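Local coordinates for protein acetylglutamate kinase (Streptococcus mutans, PDB 3L86) that probably catalyses the ATP-dependent phosphorylation of N-acetyl-L-glutamate to N-acetyl-L-glutamyl 5-phosphate, the second step from glutamate to N2-acetylornithine in arginine biosynthesis, at residues 38-43 and 207-212; 69-74 and 172-177; 261-266 and 273-278. One frame throughout, in Å; residues are numbered along the deposited sequence.

In the fold
All three contacts pair strands of one mixed sheet, in which strand 38-43 lies between 208-212 and 68-73, and 263-267 flanks 208-212 on its other edge. Contacts 1 and 2 are buried and parallel; they meet through probable hydrogen bonds I43 N to V72 O and I41 N to V70 O, and along the chain contact 2 is nested inside the loop closed by contact 1. Contact 3, with its centre about 15 Å from that of the chain against about 9 and 10 Å for the others, is an antiparallel hairpin, only partly buried, with a water bridge at its open end. Contact 1 carries K42, a lysine of the ADP pocket, and contact 2 ends at the N-acetyl-L-glutamate.

Contact 1. Residues 38-43 and 207-212; sequences IIVIKI and DKLILM
Backbone hydrogen bonds pair I38-I43 with D207-M212. Their short segments run parallel, 13° apart, and V40 and K42 each use both N-H and C=O: V40 N reaches K208 O, I210 N reaches V40 O, K42 N reaches I210 O at 2.9 Å, and M212 N reaches K42 O at 2.9 Å. At the start of the ladder D207 grips I38 twice. D207 N donates to I38 O, while I38 N meets D207 OD1 at 3.2 Å from above the carboxylate plane, 60° out of it.

The apolar contacts divide between the two faces. On one, V40 CG1 touches L209 CD1 at 3.7 Å; V40 CG1 lies anti to the backbone N (chi1 175°), and the branch end of L209 swings back towards it. Next along, K42 CB lies 3.9 Å from L211 CD2, so the leucine flanks the base of a lysine that touches ADP and is a predicted transition-state stabiliser. On the other face I39 CG2 nears I210 CD1, and I43 and M212 lie side by side, I43 CG2 to M212 CE at 4.2 Å.

These are adjacent parallel strands of the central sheet of the amino acid kinase fold, with helices on both faces: helix 193-203 covers V40 and K42, helix 53-64 covers I41 and I43, and strand 68-73 pairs with the other edge of 38-43.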
loop_
_atom_site.group_PDB
_atom_site.type_symbol
_atom_site.label_atom_id
_atom_site.label_comp_id
_atom_site.label_asym_id
_atom_site.label_seq_id
_atom_site.Cartn_x
_atom_site.Cartn_y
_atom_site.Cartn_z
ATOM N N ILE A 38 -1.550 -13.189 -10.861
ATOM C CA ILE A 38 -2.010 -12.304 -9.790
ATOM C C ILE A 38 -0.911 -11.249 -9.574
ATOM O O ILE A 38 0.264 -11.626 -9.311
ATOM C CB ILE A 38 -2.197 -13.046 -8.435
ATOM C CG1 ILE A 38 -3.393 -13.997 -8.518
ATOM C CG2 ILE A 38 -2.486 -12.057 -7.321
ATOM C CD1 ILE A 38 -3.809 -14.642 -7.162
ATOM N N ILE A 39 -1.290 -9.964 -9.677
ATOM C CA ILE A 39 -0.428 -8.834 -9.273
ATOM C C ILE A 39 -1.132 -7.880 -8.264
ATOM O O ILE A 39 -2.295 -7.465 -8.461
ATOM C CB ILE A 39 -0.016 -8.014 -10.509
ATOM C CG1 ILE A 39 0.738 -8.907 -11.520
ATOM C CG2 ILE A 39 0.787 -6.741 -10.126
ATOM C CD1 ILE A 39 0.918 -8.160 -12.890
ATOM N N VAL A 40 -0.439 -7.595 -7.156
ATOM C CA VAL A 40 -0.882 -6.568 -6.200
ATOM C C VAL A 40 -0.183 -5.224 -6.531
ATOM O O VAL A 40 1.044 -5.181 -6.678
ATOM C CB VAL A 40 -0.620 -7.016 -4.729
ATOM C CG1 VAL A 40 -0.962 -5.882 -3.685
ATOM C CG2 VAL A 40 -1.452 -8.347 -4.436
ATOM N N ILE A 41 -0.981 -4.168 -6.718
ATOM C CA ILE A 41 -0.481 -2.786 -6.938
ATOM C C ILE A 41 -0.803 -1.893 -5.734
ATOM O O ILE A 41 -1.974 -1.620 -5.455
ATOM C CB ILE A 41 -1.096 -2.182 -8.188
ATOM C CG1 ILE A 41 -0.741 -3.091 -9.390
ATOM C CG2 ILE A 41 -0.609 -0.702 -8.452
ATOM C CD1 ILE A 41 -1.852 -3.291 -10.385
ATOM N N LYS A 42 0.236 -1.407 -5.051
ATOM C CA LYS A 42 0.060 -0.449 -3.954
ATOM C C LYS A 42 0.353 0.972 -4.485
ATOM O O LYS A 42 1.372 1.223 -5.141
ATOM C CB LYS A 42 1.027 -0.842 -2.831
ATOM C CG LYS A 42 0.850 -0.162 -1.451
ATOM C CD LYS A 42 1.018 1.354 -1.458
ATOM C CE LYS A 42 2.447 1.871 -1.545
ATOM N NZ LYS A 42 2.425 3.162 -0.670
ATOM N N ILE A 43 -0.547 1.903 -4.239
ATOM C CA ILE A 43 -0.444 3.267 -4.819
ATOM C C ILE A 43 -0.288 4.280 -3.658
ATOM O O ILE A 43 -1.186 4.348 -2.762
ATOM C CB ILE A 43 -1.706 3.599 -5.766
ATOM C CG1 ILE A 43 -1.861 2.578 -6.875
ATOM C CG2 ILE A 43 -1.578 5.000 -6.475
ATOM C CD1 ILE A 43 -3.283 2.477 -7.470
ATOM N N ASP A 207 2.272 -13.176 -7.880
ATOM C CA ASP A 207 3.464 -13.242 -8.714
ATOM C C ASP A 207 4.378 -12.082 -8.430
ATOM O O ASP A 207 5.598 -12.251 -8.460
ATOM C CB ASP A 207 3.105 -13.186 -10.224
ATOM C CG ASP A 207 2.263 -14.368 -10.667
ATOM O OD1 ASP A 207 1.415 -14.235 -11.567
ATOM O OD2 ASP A 207 2.416 -15.458 -10.096
ATOM N N LYS A 208 3.803 -10.897 -8.184
ATOM C CA LYS A 208 4.577 -9.667 -8.087
ATOM C C LYS A 208 3.812 -8.590 -7.283
ATOM O O LYS A 208 2.570 -8.512 -7.341
ATOM C CB LYS A 208 4.815 -9.119 -9.515
ATOM C CG LYS A 208 5.624 -7.801 -9.559
ATOM C CD LYS A 208 5.912 -7.376 -11.000
ATOM C CE LYS A 208 6.983 -6.299 -11.051
ATOM N NZ LYS A 208 7.258 -5.933 -12.478
ATOM N N LEU A 209 4.555 -7.780 -6.530
ATOM C CA LEU A 209 4.035 -6.563 -5.843
ATOM C C LEU A 209 4.737 -5.275 -6.402
ATOM O O LEU A 209 5.993 -5.215 -6.524
ATOM C CB LEU A 209 4.300 -6.689 -4.326
ATOM C CG LEU A 209 4.152 -5.428 -3.428
ATOM C CD1 LEU A 209 2.658 -4.946 -3.419
ATOM C CD2 LEU A 209 4.603 -5.722 -1.958
ATOM N N ILE A 210 3.946 -4.263 -6.755
ATOM C CA ILE A 210 4.467 -2.975 -7.231
ATOM C C ILE A 210 4.193 -1.968 -6.118
ATOM O O ILE A 210 3.036 -1.786 -5.698
ATOM C CB ILE A 210 3.790 -2.578 -8.606
ATOM C CG1 ILE A 210 4.080 -3.674 -9.651
ATOM C CG2 ILE A 210 4.287 -1.226 -9.093
ATOM C CD1 ILE A 210 3.318 -3.554 -11.039
ATOM N N LEU A 211 5.245 -1.351 -5.585
ATOM C CA LEU A 211 5.086 -0.288 -4.617
ATOM C C LEU A 211 5.288 1.071 -5.339
ATOM O O LEU A 211 6.430 1.584 -5.476
ATOM C CB LEU A 211 6.102 -0.463 -3.425
ATOM C CG LEU A 211 5.917 -1.743 -2.570
ATOM C CD1 LEU A 211 7.141 -2.068 -1.705
ATOM C CD2 LEU A 211 4.670 -1.724 -1.669
ATOM N N MET A 212 4.184 1.655 -5.804
ATOM C CA MET A 212 4.276 2.824 -6.682
ATOM C C MET A 212 4.232 4.101 -5.831
ATOM O O MET A 212 3.378 4.220 -4.936
ATOM C CB MET A 212 3.100 2.819 -7.701
ATOM C CG MET A 212 3.478 3.451 -9.056
ATOM S SD MET A 212 2.170 3.399 -10.349
ATOM C CE MET A 212 1.098 4.650 -9.676
#

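Contact 2. Residues 69-74 and 172-177; sequences LVIVHG and RQIPIL. With NLG (N-acetyl-L-glutamate), chain C.
At chi1 -61° I174 puts CG2 opposite its backbone N, with I174 CG2 3.4 Å from L69 O, and lays CG1 beside L69 CB, the two side chains pointing the same way. H73 holds CG between its own N and carbonyl carbon (chi1 77°), which turns the ring edge to I176: H73 CD2 lies 3.8 Å from I176 CG2, near the ring plane. The same ring is fixed by H73 ND1, which donates to G74 O at 3.0 Å, in plane with both the ring and the carbonyl, on a lone pair.

Three backbone bonds define a parallel pairing: I71 N to P175 O, L177 N to I71 O at 2.8 Å, and H73 N to L177 O, whose donor is tilted 30° from the carbonyl plane. P175 has no N-H to give; its ring turns CD to L69 O and crosses V70 at about a right angle, P175 CG to V70 CG2 at 4.0 Å.

Past H73 the strand ends at the substrate, G74 CA lying 3.4 Å from OE2 of N-acetyl-L-glutamate, a ligand that is hydrogen-bonded to G75 N and G76 N.

Helix 101-125 lies over I71, H73 and I176, helix 162-170 over V70 and P175, and strand 38-43 pairs with the other edge of 69-73.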
loop_
_atom_site.group_PDB
_atom_site.type_symbol
_atom_site.label_atom_id
_atom_site.label_comp_id
_atom_site.label_asym_id
_atom_site.label_seq_id
_atom_site.Cartn_x
_atom_site.Cartn_y
_atom_site.Cartn_z
ATOM N N LEU A 69 -6.181 -8.651 -10.372
ATOM C CA LEU A 69 -5.489 -7.465 -9.863
ATOM C C LEU A 69 -6.128 -7.054 -8.528
ATOM O O LEU A 69 -7.361 -7.086 -8.402
ATOM C CB LEU A 69 -5.579 -6.312 -10.888
ATOM C CG LEU A 69 -4.480 -5.916 -11.891
ATOM C CD1 LEU A 69 -3.407 -6.928 -12.263
ATOM C CD2 LEU A 69 -4.951 -5.098 -13.128
ATOM N N VAL A 70 -5.296 -6.697 -7.535
ATOM C CA VAL A 70 -5.818 -6.132 -6.262
ATOM C C VAL A 70 -5.059 -4.837 -6.031
ATOM O O VAL A 70 -3.841 -4.839 -6.191
ATOM C CB VAL A 70 -5.600 -7.099 -5.044
ATOM C CG1 VAL A 70 -6.004 -6.424 -3.743
ATOM C CG2 VAL A 70 -6.419 -8.448 -5.234
ATOM N N ILE A 71 -5.764 -3.740 -5.704
ATOM C CA ILE A 71 -5.169 -2.431 -5.439
ATOM C C ILE A 71 -5.292 -2.038 -3.933
ATOM O O ILE A 71 -6.391 -2.130 -3.318
ATOM C CB ILE A 71 -5.776 -1.302 -6.345
ATOM C CG1 ILE A 71 -5.304 -1.434 -7.807
ATOM C CG2 ILE A 71 -5.465 0.184 -5.791
ATOM C CD1 ILE A 71 -6.107 -0.529 -8.798
ATOM N N VAL A 72 -4.148 -1.675 -3.338
ATOM C CA VAL A 72 -4.011 -1.146 -1.968
ATOM C C VAL A 72 -3.478 0.293 -2.173
ATOM O O VAL A 72 -2.785 0.552 -3.157
ATOM C CB VAL A 72 -3.006 -1.991 -1.131
ATOM C CG1 VAL A 72 -2.654 -1.326 0.250
ATOM C CG2 VAL A 72 -3.538 -3.505 -0.996
ATOM N N HIS A 73 -3.912 1.224 -1.311
ATOM C CA HIS A 73 -3.490 2.607 -1.357
ATOM C C HIS A 73 -3.344 3.220 0.064
ATOM O O HIS A 73 -4.052 2.781 1.057
ATOM C CB HIS A 73 -4.440 3.455 -2.223
ATOM C CG HIS A 73 -5.741 3.808 -1.563
ATOM N ND1 HIS A 73 -5.866 4.874 -0.674
ATOM C CD2 HIS A 73 -6.985 3.289 -1.714
ATOM C CE1 HIS A 73 -7.129 4.961 -0.280
ATOM N NE2 HIS A 73 -7.832 4.030 -0.919
ATOM N N GLY A 74 -2.439 4.199 0.168
ATOM C CA GLY A 74 -2.306 5.046 1.386
ATOM C C GLY A 74 -2.784 6.481 1.148
ATOM O O GLY A 74 -3.776 6.723 0.397
ATOM N N ARG A 172 -14.439 -10.797 -11.857
ATOM C CA ARG A 172 -13.675 -9.907 -12.725
ATOM C C ARG A 172 -13.866 -8.448 -12.322
ATOM O O ARG A 172 -14.091 -7.584 -13.204
ATOM C CB ARG A 172 -14.080 -10.106 -14.187
ATOM C CG ARG A 172 -13.701 -11.463 -14.755
ATOM C CD ARG A 172 -14.061 -11.645 -16.222
ATOM N NE ARG A 172 -13.740 -12.986 -16.702
ATOM C CZ ARG A 172 -14.057 -13.441 -17.907
ATOM N NH1 ARG A 172 -14.703 -12.662 -18.764
ATOM N NH2 ARG A 172 -13.725 -14.676 -18.260
ATOM N N GLN A 173 -13.684 -8.066 -11.064
ATOM C CA GLN A 173 -13.797 -6.661 -10.595
ATOM C C GLN A 173 -12.565 -6.447 -9.699
ATOM O O GLN A 173 -12.157 -7.381 -8.992
ATOM C CB GLN A 173 -15.090 -6.492 -9.781
ATOM C CG GLN A 173 -15.795 -5.131 -9.876
ATOM C CD GLN A 173 -16.950 -4.983 -8.882
ATOM O OE1 GLN A 173 -17.027 -5.712 -7.883
ATOM N NE2 GLN A 173 -17.841 -4.023 -9.139
ATOM N N ILE A 174 -11.915 -5.280 -9.774
ATOM C CA ILE A 174 -10.704 -5.055 -8.942
ATOM C C ILE A 174 -11.138 -4.472 -7.602
ATOM O O ILE A 174 -11.720 -3.387 -7.572
ATOM C CB ILE A 174 -9.702 -4.077 -9.606
ATOM C CG1 ILE A 174 -9.221 -4.638 -10.959
ATOM C CG2 ILE A 174 -8.491 -3.850 -8.688
ATOM C CD1 ILE A 174 -8.495 -3.630 -11.865
ATOM N N PRO A 175 -10.853 -5.188 -6.498
ATOM C CA PRO A 175 -11.105 -4.521 -5.208
ATOM C C PRO A 175 -10.066 -3.447 -4.918
ATOM O O PRO A 175 -8.878 -3.736 -5.026
ATOM C CB PRO A 175 -10.934 -5.639 -4.183
ATOM C CG PRO A 175 -10.002 -6.719 -4.859
ATOM C CD PRO A 175 -10.446 -6.619 -6.360
ATOM N N ILE A 176 -10.533 -2.262 -4.494
ATOM C CA ILE A 176 -9.681 -1.165 -3.965
ATOM C C ILE A 176 -9.738 -1.043 -2.414
ATOM O O ILE A 176 -10.823 -0.756 -1.813
ATOM C CB ILE A 176 -10.035 0.168 -4.649
ATOM C CG1 ILE A 176 -9.754 0.071 -6.175
ATOM C CG2 ILE A 176 -9.197 1.347 -4.073
ATOM C CD1 ILE A 176 -10.562 1.126 -7.028
ATOM N N LEU A 177 -8.580 -1.261 -1.782
ATOM C CA LEU A 177 -8.445 -1.246 -0.305
ATOM C C LEU A 177 -7.603 -0.134 0.273
ATOM O O LEU A 177 -6.376 -0.099 0.110
ATOM C CB LEU A 177 -7.744 -2.495 0.161
ATOM C CG LEU A 177 -8.387 -3.727 0.668
ATOM C CD1 LEU A 177 -9.337 -4.259 -0.415
ATOM C CD2 LEU A 177 -7.281 -4.773 1.010
HETATM C CA NLG C . 0.017 5.543 7.693
HETATM C C NLG C . 0.587 5.156 8.936
HETATM O OXT NLG C . 1.587 5.665 9.454
HETATM O O NLG C . 0.400 4.280 9.697
HETATM C CB NLG C . -1.134 5.289 6.704
HETATM C CG NLG C . -1.158 5.965 5.271
HETATM C CD NLG C . -0.028 5.769 4.173
HETATM O OE1 NLG C . 0.739 4.863 4.334
HETATM O OE2 NLG C . 0.135 6.505 3.186
HETATM C C7 NLG C . 0.043 7.885 7.549
HETATM C C8 NLG C . 0.494 8.793 6.892
HETATM O O7 NLG C . -0.695 7.958 8.502
HETATM N N2 NLG C . 0.343 6.672 7.284
#

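Contact 3. Residues 261-266 and 273-278; sequences VGQVLI and GTLITA
L265 and L275 meet through methyls, CD1 of L265 lying 3.5 Å from CD2 of L275, tighter than usual van der Waals contact. The extended first torsion of L265 (chi1 177°) carries its end towards the partner strand. On the opposite face I266 CD1 touches I276 CD1 at 3.7 Å, and on that same face V264 CB also meets I276 CB.

Four backbone bonds hold these side chains in register. V264 and I276 form one hydrogen-bonded pair, V264 N to I276 O being almost straight at 177°; I266 and T274 form the next, with T274 N to I266 O at 2.7 Å. Between them L265 and L275 make a non-hydrogen-bonded pair. This is the antiparallel ladder of a beta hairpin, 153° between strand directions, in the amino acid kinase fold. Near its turn G273, which has a positive phi and no side chain, brings its CA to I266 O in a CA-H...O contact. At the open end a water donates to G262 O at 3.0 Å and accepts from A278 N at 2.8 Å.

Further out, T274 OG1 bonds to L225 O and V218 N, strand 208-212 pairs with 263-266, and helix 246-258 packs on V264 and I276.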
loop_
_atom_site.group_PDB
_atom_site.type_symbol
_atom_site.label_atom_id
_atom_site.label_comp_id
_atom_site.label_asym_id
_atom_site.label_seq_id
_atom_site.Cartn_x
_atom_site.Cartn_y
_atom_site.Cartn_z
ATOM N N VAL A 261 7.087 -14.435 -2.780
ATOM C CA VAL A 261 6.659 -13.596 -3.927
ATOM C C VAL A 261 7.875 -13.360 -4.844
ATOM O O VAL A 261 8.953 -12.950 -4.377
ATOM C CB VAL A 261 5.987 -12.232 -3.487
ATOM C CG1 VAL A 261 5.621 -11.409 -4.731
ATOM C CG2 VAL A 261 4.718 -12.496 -2.648
ATOM N N GLY A 262 7.721 -13.618 -6.141
ATOM C CA GLY A 262 8.894 -13.664 -7.015
ATOM C C GLY A 262 9.660 -12.359 -7.261
ATOM O O GLY A 262 10.900 -12.379 -7.354
ATOM N N GLN A 263 8.939 -11.224 -7.366
ATOM C CA GLN A 263 9.559 -9.895 -7.578
ATOM C C GLN A 263 8.787 -8.736 -6.886
ATOM O O GLN A 263 7.544 -8.762 -6.879
ATOM C CB GLN A 263 9.546 -9.574 -9.062
ATOM C CG GLN A 263 10.208 -10.584 -9.979
ATOM C CD GLN A 263 10.140 -10.085 -11.391
ATOM O OE1 GLN A 263 9.071 -9.630 -11.875
ATOM N NE2 GLN A 263 11.280 -10.092 -12.059
ATOM N N VAL A 264 9.506 -7.755 -6.288
ATOM C CA VAL A 264 8.900 -6.470 -5.897
ATOM C C VAL A 264 9.531 -5.284 -6.726
ATOM O O VAL A 264 10.748 -5.246 -6.926
ATOM C CB VAL A 264 9.078 -6.211 -4.359
ATOM C CG1 VAL A 264 8.462 -4.840 -3.952
ATOM C CG2 VAL A 264 8.439 -7.299 -3.546
ATOM N N LEU A 265 8.713 -4.351 -7.227
ATOM C CA LEU A 265 9.206 -3.144 -7.913
ATOM C C LEU A 265 8.897 -1.883 -7.097
ATOM O O LEU A 265 7.757 -1.686 -6.660
ATOM C CB LEU A 265 8.551 -3.045 -9.291
ATOM C CG LEU A 265 8.866 -1.818 -10.165
ATOM C CD1 LEU A 265 10.367 -1.930 -10.614
ATOM C CD2 LEU A 265 7.947 -1.786 -11.379
ATOM N N ILE A 266 9.918 -1.069 -6.827
ATOM C CA ILE A 266 9.774 0.280 -6.268
ATOM C C ILE A 266 10.136 1.358 -7.363
ATOM O O ILE A 266 11.269 1.365 -7.907
ATOM C CB ILE A 266 10.677 0.439 -4.999
ATOM C CG1 ILE A 266 10.171 -0.501 -3.886
ATOM C CG2 ILE A 266 10.714 1.917 -4.477
ATOM C CD1 ILE A 266 11.069 -0.550 -2.629
ATOM N N GLY A 273 12.090 0.900 -12.595
ATOM C CA GLY A 273 12.453 1.354 -11.226
ATOM C C GLY A 273 13.481 0.442 -10.541
ATOM O O GLY A 273 14.416 -0.072 -11.186
ATOM N N THR A 274 13.380 0.248 -9.246
ATOM C CA THR A 274 14.318 -0.676 -8.608
ATOM C C THR A 274 13.670 -2.051 -8.387
ATOM O O THR A 274 12.609 -2.130 -7.766
ATOM C CB THR A 274 14.731 -0.140 -7.216
ATOM O OG1 THR A 274 15.348 1.155 -7.342
ATOM C CG2 THR A 274 15.641 -1.157 -6.463
ATOM N N LEU A 275 14.311 -3.129 -8.869
ATOM C CA LEU A 275 13.843 -4.500 -8.619
ATOM C C LEU A 275 14.439 -5.189 -7.395
ATOM O O LEU A 275 15.659 -5.228 -7.235
ATOM C CB LEU A 275 14.152 -5.381 -9.806
ATOM C CG LEU A 275 13.104 -5.527 -10.877
ATOM C CD1 LEU A 275 11.810 -6.110 -10.317
ATOM C CD2 LEU A 275 12.878 -4.177 -11.483
ATOM N N ILE A 276 13.583 -5.759 -6.555
ATOM C CA ILE A 276 13.975 -6.464 -5.342
ATOM C C ILE A 276 13.623 -7.946 -5.425
ATOM O O ILE A 276 12.465 -8.324 -5.792
ATOM C CB ILE A 276 13.306 -5.830 -4.108
ATOM C CG1 ILE A 276 13.832 -4.411 -3.886
ATOM C CG2 ILE A 276 13.538 -6.689 -2.874
ATOM C CD1 ILE A 276 13.045 -3.622 -2.863
ATOM N N THR A 277 14.578 -8.854 -5.154
ATOM C CA THR A 277 14.349 -10.303 -5.160
ATOM C C THR A 277 14.963 -10.953 -3.921
ATOM O O THR A 277 15.737 -10.314 -3.188
ATOM C CB THR A 277 14.871 -10.952 -6.418
ATOM O OG1 THR A 277 16.280 -10.728 -6.509
ATOM C CG2 THR A 277 14.191 -10.360 -7.622
ATOM N N ALA A 278 14.572 -12.193 -3.627
ATOM C CA ALA A 278 15.003 -12.840 -2.374
ATOM C C ALA A 278 16.491 -13.089 -2.511
ATOM O O ALA A 278 17.280 -12.856 -1.593
ATOM C CB ALA A 278 14.269 -14.155 -2.180
HETATM O O HOH W 1 12.602 -13.500 -5.145
#